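Local structure of porin B (Pseudomonas putida, 4GEY) at residues A[314-318]-A[328-332]; A[295-299]-A[310-314]; A[209-215]-A[228-234]; A[156-160]-A[172-176]. The protein probably forms a beta-barrel channel in the outer membrane of Pseudomonas putida that takes up sugars such as glucose. The protein carries 2 engineered substitutions. All coordinates share one frame; numbering follows the deposited sequence.

Interaction 1: A[314-318]-A[328-332]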
loop_
_atom_site.group_PDB
_atom_site.type_symbol
_atom_site.label_atom_id
_atom_site.label_comp_id
_atom_site.label_asym_id
_atom_site.label_seq_id
_atom_site.Cartn_x
_atom_site.Cartn_y
_atom_site.Cartn_z
ATOM N N ALA A 314 -1.458 11.234 -9.035
ATOM C CA ALA A 314 -2.331 11.707 -7.964
ATOM C C ALA A 314 -3.227 10.604 -7.433
ATOM O O ALA A 314 -3.626 9.700 -8.159
ATOM C CB ALA A 314 -3.164 12.882 -8.424
ATOM N N ASN A 315 -3.521 10.686 -6.143
ATOM C CA ASN A 315 -4.432 9.771 -5.474
ATOM C C ASN A 315 -5.348 10.586 -4.569
ATOM O O ASN A 315 -4.913 11.533 -3.910
ATOM C CB ASN A 315 -3.659 8.761 -4.626
ATOM C CG ASN A 315 -3.105 7.602 -5.436
ATOM O OD1 ASN A 315 -3.747 6.556 -5.571
ATOM N ND2 ASN A 315 -1.892 7.765 -5.950
ATOM N N PHE A 316 -6.619 10.223 -4.553
ATOM C CA PHE A 316 -7.597 10.840 -3.675
ATOM C C PHE A 316 -8.407 9.712 -3.065
ATOM O O PHE A 316 -8.630 8.665 -3.679
ATOM C CB PHE A 316 -8.525 11.798 -4.436
ATOM C CG PHE A 316 -7.802 12.874 -5.189
ATOM C CD1 PHE A 316 -7.379 12.667 -6.498
ATOM C CD2 PHE A 316 -7.531 14.093 -4.590
ATOM C CE1 PHE A 316 -6.700 13.660 -7.195
ATOM C CE2 PHE A 316 -6.855 15.099 -5.282
ATOM C CZ PHE A 316 -6.438 14.881 -6.580
ATOM N N THR A 317 -8.868 9.926 -1.853
ATOM C CA THR A 317 -9.502 8.855 -1.139
ATOM C C THR A 317 -10.534 9.512 -0.234
ATOM O O THR A 317 -10.343 10.645 0.224
ATOM C CB THR A 317 -8.414 8.067 -0.392
ATOM O OG1 THR A 317 -8.466 6.676 -0.730
ATOM C CG2 THR A 317 -8.525 8.260 1.065
ATOM N N VAL A 318 -11.655 8.833 -0.036
ATOM C CA VAL A 318 -12.779 9.384 0.727
ATOM C C VAL A 318 -13.490 8.249 1.464
ATOM O O VAL A 318 -13.790 7.205 0.864
ATOM C CB VAL A 318 -13.771 10.157 -0.190
ATOM C CG1 VAL A 318 -15.186 10.076 0.339
ATOM C CG2 VAL A 318 -13.357 11.616 -0.332
ATOM N N ASN A 328 -10.561 11.646 4.773
ATOM C CA ASN A 328 -10.280 11.790 3.359
ATOM C C ASN A 328 -8.768 11.932 3.211
ATOM O O ASN A 328 -8.089 12.260 4.177
ATOM C CB ASN A 328 -11.013 13.013 2.785
ATOM C CG ASN A 328 -10.488 14.350 3.343
ATOM O OD1 ASN A 328 -9.335 14.723 3.116
ATOM N ND2 ASN A 328 -11.349 15.084 4.049
ATOM N N TYR A 329 -8.235 11.681 2.019
ATOM C CA TYR A 329 -6.795 11.781 1.793
ATOM C C TYR A 329 -6.480 12.212 0.369
ATOM O O TYR A 329 -7.187 11.852 -0.566
ATOM C CB TYR A 329 -6.129 10.447 2.120
ATOM C CG TYR A 329 -4.969 10.035 1.245
ATOM C CD1 TYR A 329 -5.173 9.320 0.074
ATOM C CD2 TYR A 329 -3.661 10.303 1.628
ATOM C CE1 TYR A 329 -4.098 8.912 -0.714
ATOM C CE2 TYR A 329 -2.580 9.893 0.853
ATOM C CZ TYR A 329 -2.802 9.200 -0.316
ATOM O OH TYR A 329 -1.736 8.805 -1.100
ATOM N N GLN A 330 -5.431 13.003 0.206
ATOM C CA GLN A 330 -5.027 13.437 -1.121
ATOM C C GLN A 330 -3.537 13.219 -1.272
ATOM O O GLN A 330 -2.786 13.228 -0.291
ATOM C CB GLN A 330 -5.351 14.910 -1.362
ATOM C CG GLN A 330 -6.825 15.252 -1.251
ATOM C CD GLN A 330 -7.284 15.346 0.189
ATOM O OE1 GLN A 330 -6.578 15.885 1.035
ATOM N NE2 GLN A 330 -8.454 14.796 0.481
ATOM N N GLN A 331 -3.108 13.032 -2.512
ATOM C CA GLN A 331 -1.701 12.892 -2.771
ATOM C C GLN A 331 -1.402 13.314 -4.190
ATOM O O GLN A 331 -2.113 12.957 -5.125
ATOM C CB GLN A 331 -1.282 11.456 -2.507
ATOM C CG GLN A 331 0.096 11.077 -2.972
ATOM C CD GLN A 331 0.032 9.905 -3.908
ATOM O OE1 GLN A 331 -0.483 10.029 -5.013
ATOM N NE2 GLN A 331 0.515 8.746 -3.462
ATOM N N VAL A 332 -0.346 14.098 -4.335
ATOM C CA VAL A 332 0.089 14.581 -5.632
ATOM C C VAL A 332 1.602 14.388 -5.711
ATOM O O VAL A 332 2.298 14.509 -4.698
ATOM C CB VAL A 332 -0.314 16.061 -5.796
ATOM C CG1 VAL A 332 0.678 16.814 -6.613
ATOM C CG2 VAL A 332 -1.676 16.147 -6.445
#

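Interaction 2: A[295-299]-A[310-314]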
loop_
_atom_site.group_PDB
_atom_site.type_symbol
_atom_site.label_atom_id
_atom_site.label_comp_id
_atom_site.label_asym_id
_atom_site.label_seq_id
_atom_site.Cartn_x
_atom_site.Cartn_y
_atom_site.Cartn_z
ATOM N N ALA A 295 -4.777 8.416 -10.524
ATOM C CA ALA A 295 -4.442 8.919 -11.830
ATOM C C ALA A 295 -2.930 8.949 -11.987
ATOM O O ALA A 295 -2.214 9.372 -11.085
ATOM C CB ALA A 295 -5.039 10.293 -12.025
ATOM N N GLN A 296 -2.453 8.467 -13.128
ATOM C CA GLN A 296 -1.039 8.511 -13.462
ATOM C C GLN A 296 -0.937 8.829 -14.937
ATOM O O GLN A 296 -1.635 8.238 -15.751
ATOM C CB GLN A 296 -0.383 7.164 -13.200
ATOM C CG GLN A 296 -0.473 6.659 -11.774
ATOM C CD GLN A 296 0.106 5.264 -11.646
ATOM O OE1 GLN A 296 -0.627 4.272 -11.634
ATOM N NE2 GLN A 296 1.434 5.177 -11.571
ATOM N N GLN A 297 -0.058 9.753 -15.292
ATOM C CA GLN A 297 0.059 10.169 -16.674
ATOM C C GLN A 297 1.485 10.546 -17.035
ATOM O O GLN A 297 2.125 11.323 -16.340
ATOM C CB GLN A 297 -0.856 11.358 -16.917
ATOM C CG GLN A 297 -0.881 11.830 -18.340
ATOM C CD GLN A 297 -1.475 10.788 -19.256
ATOM O OE1 GLN A 297 -2.626 10.382 -19.085
ATOM N NE2 GLN A 297 -0.683 10.328 -20.220
ATOM N N GLN A 298 1.986 9.991 -18.129
ATOM C CA GLN A 298 3.239 10.471 -18.684
ATOM C C GLN A 298 2.942 11.720 -19.511
ATOM O O GLN A 298 2.107 11.692 -20.396
ATOM C CB GLN A 298 3.913 9.396 -19.544
ATOM C CG GLN A 298 5.347 9.737 -19.960
ATOM C CD GLN A 298 6.047 8.611 -20.736
ATOM O OE1 GLN A 298 5.641 7.441 -20.686
ATOM N NE2 GLN A 298 7.113 8.971 -21.455
ATOM N N VAL A 299 3.626 12.819 -19.218
ATOM C CA VAL A 299 3.362 14.059 -19.930
ATOM C C VAL A 299 4.472 14.517 -20.890
ATOM O O VAL A 299 4.202 15.296 -21.806
ATOM C CB VAL A 299 2.913 15.203 -18.980
ATOM C CG1 VAL A 299 1.600 14.833 -18.311
ATOM C CG2 VAL A 299 3.966 15.501 -17.938
ATOM N N LEU A 310 8.871 13.028 -18.025
ATOM C CA LEU A 310 8.130 13.372 -16.806
ATOM C C LEU A 310 6.775 12.652 -16.698
ATOM O O LEU A 310 5.972 12.648 -17.646
ATOM C CB LEU A 310 7.910 14.891 -16.749
ATOM C CG LEU A 310 7.214 15.512 -15.523
ATOM C CD1 LEU A 310 8.108 15.459 -14.302
ATOM C CD2 LEU A 310 6.785 16.944 -15.796
ATOM N N SER A 311 6.531 12.044 -15.540
ATOM C CA SER A 311 5.235 11.444 -15.244
ATOM C C SER A 311 4.622 12.104 -14.018
ATOM O O SER A 311 5.315 12.304 -13.015
ATOM C CB SER A 311 5.370 9.945 -14.985
ATOM O OG SER A 311 5.475 9.202 -16.183
ATOM N N LEU A 312 3.332 12.432 -14.089
ATOM C CA LEU A 312 2.623 12.997 -12.943
ATOM C C LEU A 312 1.751 11.927 -12.320
ATOM O O LEU A 312 1.354 10.980 -12.996
ATOM C CB LEU A 312 1.744 14.173 -13.362
ATOM C CG LEU A 312 2.442 15.337 -14.058
ATOM C CD1 LEU A 312 1.512 16.541 -14.172
ATOM C CD2 LEU A 312 3.735 15.687 -13.331
ATOM N N PHE A 313 1.452 12.063 -11.033
ATOM C CA PHE A 313 0.519 11.138 -10.399
ATOM C C PHE A 313 -0.280 11.800 -9.302
ATOM O O PHE A 313 0.168 12.779 -8.701
ATOM C CB PHE A 313 1.221 9.870 -9.869
ATOM C CG PHE A 313 2.205 10.119 -8.745
ATOM C CD1 PHE A 313 1.775 10.261 -7.434
ATOM C CD2 PHE A 313 3.570 10.174 -8.997
ATOM C CE1 PHE A 313 2.676 10.473 -6.403
ATOM C CE2 PHE A 313 4.483 10.383 -7.961
ATOM C CZ PHE A 313 4.029 10.531 -6.662
ATOM N N ALA A 314 -1.458 11.234 -9.035
ATOM C CA ALA A 314 -2.331 11.707 -7.964
ATOM C C ALA A 314 -3.227 10.604 -7.433
ATOM O O ALA A 314 -3.626 9.700 -8.159
ATOM C CB ALA A 314 -3.164 12.882 -8.424
#

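Interaction 3: A[209-215]-A[228-234]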
loop_
_atom_site.group_PDB
_atom_site.type_symbol
_atom_site.label_atom_id
_atom_site.label_comp_id
_atom_site.label_asym_id
_atom_site.label_seq_id
_atom_site.Cartn_x
_atom_site.Cartn_y
_atom_site.Cartn_z
ATOM N N ALA A 209 -15.139 -9.793 -4.414
ATOM C CA ALA A 209 -15.651 -10.104 -3.087
ATOM C C ALA A 209 -14.522 -10.734 -2.270
ATOM O O ALA A 209 -14.019 -11.807 -2.610
ATOM C CB ALA A 209 -16.841 -11.031 -3.181
ATOM N N PHE A 210 -14.112 -10.044 -1.208
ATOM C CA PHE A 210 -13.009 -10.495 -0.365
ATOM C C PHE A 210 -13.518 -10.863 1.015
ATOM O O PHE A 210 -14.255 -10.096 1.645
ATOM C CB PHE A 210 -11.942 -9.404 -0.226
ATOM C CG PHE A 210 -11.252 -9.064 -1.510
ATOM C CD1 PHE A 210 -11.902 -8.328 -2.494
ATOM C CD2 PHE A 210 -9.952 -9.467 -1.734
ATOM C CE1 PHE A 210 -11.258 -8.022 -3.679
ATOM C CE2 PHE A 210 -9.309 -9.168 -2.921
ATOM C CZ PHE A 210 -9.962 -8.445 -3.890
ATOM N N GLU A 211 -13.143 -12.051 1.470
ATOM C CA GLU A 211 -13.370 -12.429 2.843
ATOM C C GLU A 211 -12.721 -11.348 3.695
ATOM O O GLU A 211 -11.590 -10.954 3.438
ATOM C CB GLU A 211 -12.714 -13.775 3.118
ATOM C CG GLU A 211 -12.314 -13.982 4.558
ATOM C CD GLU A 211 -11.340 -15.121 4.718
ATOM O OE1 GLU A 211 -10.517 -15.330 3.795
ATOM O OE2 GLU A 211 -11.405 -15.808 5.763
ATOM N N GLN A 212 -13.452 -10.843 4.683
ATOM C CA GLN A 212 -12.929 -9.819 5.572
ATOM C C GLN A 212 -12.860 -10.427 6.978
ATOM O O GLN A 212 -13.885 -10.716 7.607
ATOM C CB GLN A 212 -13.765 -8.527 5.453
ATOM C CG GLN A 212 -14.208 -7.838 6.734
ATOM C CD GLN A 212 -13.061 -7.365 7.605
ATOM O OE1 GLN A 212 -11.909 -7.296 7.163
ATOM N NE2 GLN A 212 -13.373 -7.046 8.869
ATOM N N ASN A 213 -11.631 -10.661 7.433
ATOM C CA ASN A 213 -11.368 -11.539 8.573
ATOM C C ASN A 213 -10.127 -11.094 9.331
ATOM O O ASN A 213 -9.030 -11.543 9.021
ATOM C CB ASN A 213 -11.159 -12.970 8.059
ATOM C CG ASN A 213 -10.942 -13.990 9.178
ATOM O OD1 ASN A 213 -10.756 -13.645 10.351
ATOM N ND2 ASN A 213 -10.957 -15.268 8.803
ATOM N N PRO A 214 -10.304 -10.223 10.339
ATOM C CA PRO A 214 -9.229 -9.606 11.136
ATOM C C PRO A 214 -8.230 -10.601 11.713
ATOM O O PRO A 214 -7.085 -10.226 11.950
ATOM C CB PRO A 214 -9.981 -8.932 12.283
ATOM C CG PRO A 214 -11.322 -8.668 11.742
ATOM C CD PRO A 214 -11.637 -9.792 10.787
ATOM N N SER A 215 -8.648 -11.845 11.930
ATOM C CA SER A 215 -7.735 -12.848 12.452
ATOM C C SER A 215 -6.574 -13.143 11.485
ATOM O O SER A 215 -5.534 -13.657 11.899
ATOM C CB SER A 215 -8.479 -14.131 12.836
ATOM O OG SER A 215 -8.586 -15.007 11.729
ATOM N N SER A 228 -12.581 -19.213 9.539
ATOM C CA SER A 228 -13.005 -18.834 10.893
ATOM C C SER A 228 -12.585 -17.413 11.269
ATOM O O SER A 228 -11.491 -16.963 10.916
ATOM C CB SER A 228 -12.473 -19.821 11.939
ATOM O OG SER A 228 -11.135 -19.517 12.295
ATOM N N GLY A 229 -13.456 -16.716 11.996
ATOM C CA GLY A 229 -13.222 -15.324 12.338
ATOM C C GLY A 229 -13.672 -14.303 11.297
ATOM O O GLY A 229 -13.534 -13.106 11.516
ATOM N N THR A 230 -14.192 -14.766 10.161
ATOM C CA THR A 230 -14.784 -13.882 9.155
ATOM C C THR A 230 -15.883 -12.983 9.743
ATOM O O THR A 230 -16.820 -13.468 10.396
ATOM C CB THR A 230 -15.374 -14.693 7.983
ATOM O OG1 THR A 230 -14.311 -15.301 7.246
ATOM C CG2 THR A 230 -16.178 -13.805 7.049
ATOM N N LYS A 231 -15.763 -11.676 9.512
ATOM C CA LYS A 231 -16.724 -10.718 10.058
ATOM C C LYS A 231 -17.714 -10.229 9.000
ATOM O O LYS A 231 -18.730 -9.619 9.323
ATOM C CB LYS A 231 -16.010 -9.536 10.734
ATOM C CG LYS A 231 -15.165 -9.912 11.975
ATOM C CD LYS A 231 -15.986 -10.673 13.015
ATOM C CE LYS A 231 -15.161 -11.072 14.235
ATOM N NZ LYS A 231 -15.873 -12.057 15.120
ATOM N N GLY A 232 -17.423 -10.541 7.746
ATOM C CA GLY A 232 -18.170 -10.023 6.622
ATOM C C GLY A 232 -17.342 -10.081 5.350
ATOM O O GLY A 232 -16.402 -10.857 5.243
ATOM N N ALA A 233 -17.689 -9.241 4.385
ATOM C CA ALA A 233 -17.067 -9.271 3.071
ATOM C C ALA A 233 -16.749 -7.855 2.647
ATOM O O ALA A 233 -17.494 -6.930 2.969
ATOM C CB ALA A 233 -18.027 -9.914 2.063
ATOM N N ILE A 234 -15.654 -7.671 1.927
ATOM C CA ILE A 234 -15.423 -6.388 1.268
ATOM C C ILE A 234 -15.691 -6.521 -0.217
ATOM O O ILE A 234 -15.255 -7.463 -0.868
ATOM C CB ILE A 234 -14.001 -5.834 1.474
ATOM C CG1 ILE A 234 -13.739 -5.568 2.961
ATOM C CG2 ILE A 234 -13.797 -4.558 0.629
ATOM C CD1 ILE A 234 -12.387 -4.935 3.235
#

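Interaction 4: A[156-160]-A[172-176]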
loop_
_atom_site.group_PDB
_atom_site.type_symbol
_atom_site.label_atom_id
_atom_site.label_comp_id
_atom_site.label_asym_id
_atom_site.label_seq_id
_atom_site.Cartn_x
_atom_site.Cartn_y
_atom_site.Cartn_z
ATOM N N GLU A 156 -3.904 -5.629 -4.928
ATOM C CA GLU A 156 -3.307 -6.302 -6.069
ATOM C C GLU A 156 -4.118 -6.093 -7.360
ATOM O O GLU A 156 -3.556 -6.125 -8.452
ATOM C CB GLU A 156 -3.155 -7.788 -5.744
ATOM C CG GLU A 156 -2.663 -8.659 -6.877
ATOM C CD GLU A 156 -2.343 -10.067 -6.427
ATOM O OE1 GLU A 156 -1.640 -10.220 -5.409
ATOM O OE2 GLU A 156 -2.789 -11.023 -7.090
ATOM N N ASP A 157 -5.433 -5.886 -7.240
ATOM C CA ASP A 157 -6.266 -5.604 -8.410
ATOM C C ASP A 157 -6.971 -4.263 -8.310
ATOM O O ASP A 157 -7.206 -3.585 -9.309
ATOM C CB ASP A 157 -7.313 -6.700 -8.610
ATOM C CG ASP A 157 -6.690 -8.039 -8.913
ATOM O OD1 ASP A 157 -6.167 -8.657 -7.957
ATOM O OD2 ASP A 157 -6.722 -8.462 -10.095
ATOM N N PHE A 158 -7.314 -3.879 -7.093
ATOM C CA PHE A 158 -8.119 -2.686 -6.891
ATOM C C PHE A 158 -7.265 -1.538 -6.352
ATOM O O PHE A 158 -6.392 -1.758 -5.499
ATOM C CB PHE A 158 -9.284 -3.016 -5.948
ATOM C CG PHE A 158 -10.224 -4.078 -6.487
ATOM C CD1 PHE A 158 -9.996 -5.414 -6.244
ATOM C CD2 PHE A 158 -11.335 -3.726 -7.234
ATOM C CE1 PHE A 158 -10.857 -6.377 -6.730
ATOM C CE2 PHE A 158 -12.189 -4.674 -7.725
ATOM C CZ PHE A 158 -11.950 -6.007 -7.477
ATOM N N ASN A 159 -7.483 -0.327 -6.870
ATOM C CA ASN A 159 -6.852 0.868 -6.304
ATOM C C ASN A 159 -5.330 0.728 -6.362
ATOM O O ASN A 159 -4.598 1.295 -5.555
ATOM C CB ASN A 159 -7.356 1.062 -4.860
ATOM C CG ASN A 159 -6.837 2.336 -4.201
ATOM O OD1 ASN A 159 -6.427 2.323 -3.038
ATOM N ND2 ASN A 159 -6.853 3.437 -4.937
ATOM N N SER A 160 -4.861 -0.058 -7.323
ATOM C CA SER A 160 -3.443 -0.397 -7.421
ATOM C C SER A 160 -2.583 0.803 -7.778
ATOM O O SER A 160 -2.961 1.610 -8.626
ATOM C CB SER A 160 -3.243 -1.495 -8.455
ATOM O OG SER A 160 -4.086 -2.586 -8.204
ATOM N N GLY A 172 1.584 1.705 -3.026
ATOM C CA GLY A 172 0.560 0.678 -2.931
ATOM C C GLY A 172 -0.839 1.236 -2.882
ATOM O O GLY A 172 -1.051 2.407 -3.182
ATOM N N SER A 173 -1.804 0.406 -2.500
ATOM C CA SER A 173 -3.194 0.869 -2.468
ATOM C C SER A 173 -3.457 1.743 -1.250
ATOM O O SER A 173 -3.355 1.287 -0.110
ATOM C CB SER A 173 -4.184 -0.293 -2.502
ATOM O OG SER A 173 -5.483 0.173 -2.178
ATOM N N GLN A 174 -3.794 3.002 -1.498
ATOM C CA GLN A 174 -3.964 3.954 -0.412
ATOM C C GLN A 174 -5.198 3.651 0.440
ATOM O O GLN A 174 -5.183 3.838 1.669
ATOM C CB GLN A 174 -3.958 5.372 -0.961
ATOM C CG GLN A 174 -2.645 5.689 -1.652
ATOM C CD GLN A 174 -1.441 5.381 -0.763
ATOM O OE1 GLN A 174 -1.321 5.905 0.337
ATOM N NE2 GLN A 174 -0.561 4.512 -1.232
ATOM N N VAL A 175 -6.248 3.148 -0.206
ATOM C CA VAL A 175 -7.426 2.691 0.511
ATOM C C VAL A 175 -6.985 1.648 1.542
ATOM O O VAL A 175 -7.491 1.612 2.662
ATOM C CB VAL A 175 -8.503 2.135 -0.460
ATOM C CG1 VAL A 175 -9.677 1.538 0.294
ATOM C CG2 VAL A 175 -8.986 3.242 -1.392
ATOM N N GLY A 176 -6.003 0.830 1.173
ATOM C CA GLY A 176 -5.422 -0.121 2.098
ATOM C C GLY A 176 -4.712 0.497 3.293
ATOM O O GLY A 176 -4.517 -0.152 4.315
HETATM O O HOH W 1 -3.780 4.036 -4.387
#

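Interaction 1: A[314-318]-A[328-332]
N315 and Q331 are paired twice, once by backbone and once by side chain. The strands run antiparallel, and the backbone bonds come in two pairs. N315 N gives to Q331 O at 2.9 Å, and Q331 N gives back to N315 O at 2.7 Å. T317 and Y329 exchange N-H and C=O in the same way. The side-chain bond runs from N315 ND2 to Q331 OE1 at 2.8 Å. The two side chains lie alongside each other, but their amide planes are nearly perpendicular, 88° apart. OE1 lies close to the plane of the N315 amide. Q331 bends at chi2 (-124°), which turns OE1 toward N315. Its NE2 bonds to the carbonyl of A169.

Packing differs between the faces. On the side of N315 and Q331, T317 CG2 touches Y329 CB at 3.4 Å. The Y329 hydroxyl bonds to A169 O. On the other face, Q330 CG sits at the edge of the F316 ring, 3.6 Å from CD2. Q330 NE2 reaches N328 OD1 along the strand at 2.8 Å, and Q330 OE1 takes a bond from R354. A leucine replacing Q331 would probably leave N315 ND2 without its acceptor and A169 O with one donor fewer. The chemistry implies a buried polar face holding an inner loop. A314, F316, V318 and V332 make the other mostly apolar despite N328 and Q330, consistent with facing the membrane.

Interaction 2: A[295-299]-A[310-314]
Q296 meets F313 across a beta hairpin of the barrel wall, formed by strands 282-298 and 309-319. Q296 CG lies 4.1 Å from F313 CB. The two side chains then diverge, with amide and ring planes 86° apart. F313 holds CG between its backbone N and carbonyl carbon (chi1 65°), which swings the ring away from Q296 CG and toward strand 326-337. There it packs on Q331 and V335, and it meets F161 edge-to-face. Q298 lies on the same face as Q296 and F313. Its chain is fully extended, CG anti to the backbone N (chi1 -170°), and its CB passes S311 OG at 3.7 Å. The amide NE2 goes on to the carbonyls of T300 and V306 in the turn.

The other face carries A295, Q297, L312 and A314. Q297 bends at chi2, and NE2 gives a bond to O of the next residue, Q298, at 3.1 Å. Its OE1 pairs with Y252 OH. A bound detergent molecule touches Q297, L312 and F313; the first two lie on this face, consistent with a membrane-facing surface. V299 ends the contact. Its CG2 packs against L310 CD2 at 3.8 Å and also approaches L312 CG. V299 and L310 lie alongside each other.

Backbone pairs join A295 with A314 and Q297 with L312, two bonds each. At the turn end a single bond remains, V299 N to L310 O, 2.8 Å.

Interaction 3: A[209-215]-A[228-234]
The F210 ring turns its edge to I234 O, which lies in the ring plane 3.8 Å from CD1. The N213 amide is the other flat group. E211 OE2 lies in its plane and accepts from ND2 at 3.1 Å, although ND2 meets the carboxylate from above. S228 O takes a second bond from ND2 across the contact at 2.8 Å, tilted from the amide plane. OD1 is gripped by S215 OG and S215 N, both from the same face of the amide. N213 CG is anti to the backbone N (chi1 -177°), and this carries the amide over to G229 and S228. Four bonds therefore fix its rotation. E211 OE1 bonds to W191 N on the neighbouring strand.

The backbone bonds begin regularly. F210 N and I234 O pair at 2.8 Å, and I234 N returns to F210 O. Beyond them Q212 N bonds to G232 O at 3.0 Å, but Q212 O takes its bond from K231 N at 2.8 Å. Apolar contacts are few: Q212 CB meets I234 CG1, and P214 CD meets K231 CG at 3.7 Å. G229 has a positive phi, and a CB there would run into N213 OD1.

The bond from S215 N to N213 OD1 makes an Asx turn. K231 and G232, both opposite Q212, form a classic beta bulge where two antiparallel barrel strands give way to a loop.

Interaction 4: A[156-160]-A[172-176]
N159 OD1 accepts two hydrogen bonds from 172-176. S173 OG gives one at 2.5 Å and V175 N the other at 3.0 Å. N159 CG stands anti to its own backbone N (chi1 -176°), which extends the amide toward the start of helix 175-178. G176 N gives a weak capping bond to S173 OG, at 3.5 Å. Both side chains thus serve its first turn.

A water lies between the backbones. It gives to N159 O and accepts from Q174 N, each at 3.1 Å. Q174 NE2 bonds back to G172 O at 2.9 Å.

Apolar packing is slight. V175 CG2 lies against the N159 amide, 3.7 Å from CG. With an alanine at N159, S173 OG and V175 N would probably lose their shared acceptor, and the helix start would be less firmly held.

The disulfide C163-C171 closes the loop between the segments. S173 O bonds to N185, a residue of the glucose pocket. The buried contact lies in the barrel interior: N159 packs on W292 and V294 of strand 282-298, V175 on Y257 of strand 248-259, and F158 on P236 of strand 232-245.

Overall arrangement
Interactions 1 and 2 share A314 and strand 309-319, so they join three neighbouring strands of the barrel wall. Both rest on regular backbone pairing. Interaction 3 belongs to the wall too, but its pairing passes through a bulge into a loop, where the N213 side chain adds a bond to S228 O. Its centre lies about 34 Å from that of interaction 2, across the centre of the chain. All three are partly buried, and 1 and 3 include exposed residues. Interaction 4 is the buried, most central one, without strand pairing, relying on helix capping and a water. It touches interaction 1 through V175 and T317 and a probable Q174-Y329 hydrogen bond, and interaction 3 through the F158 and F210 rings.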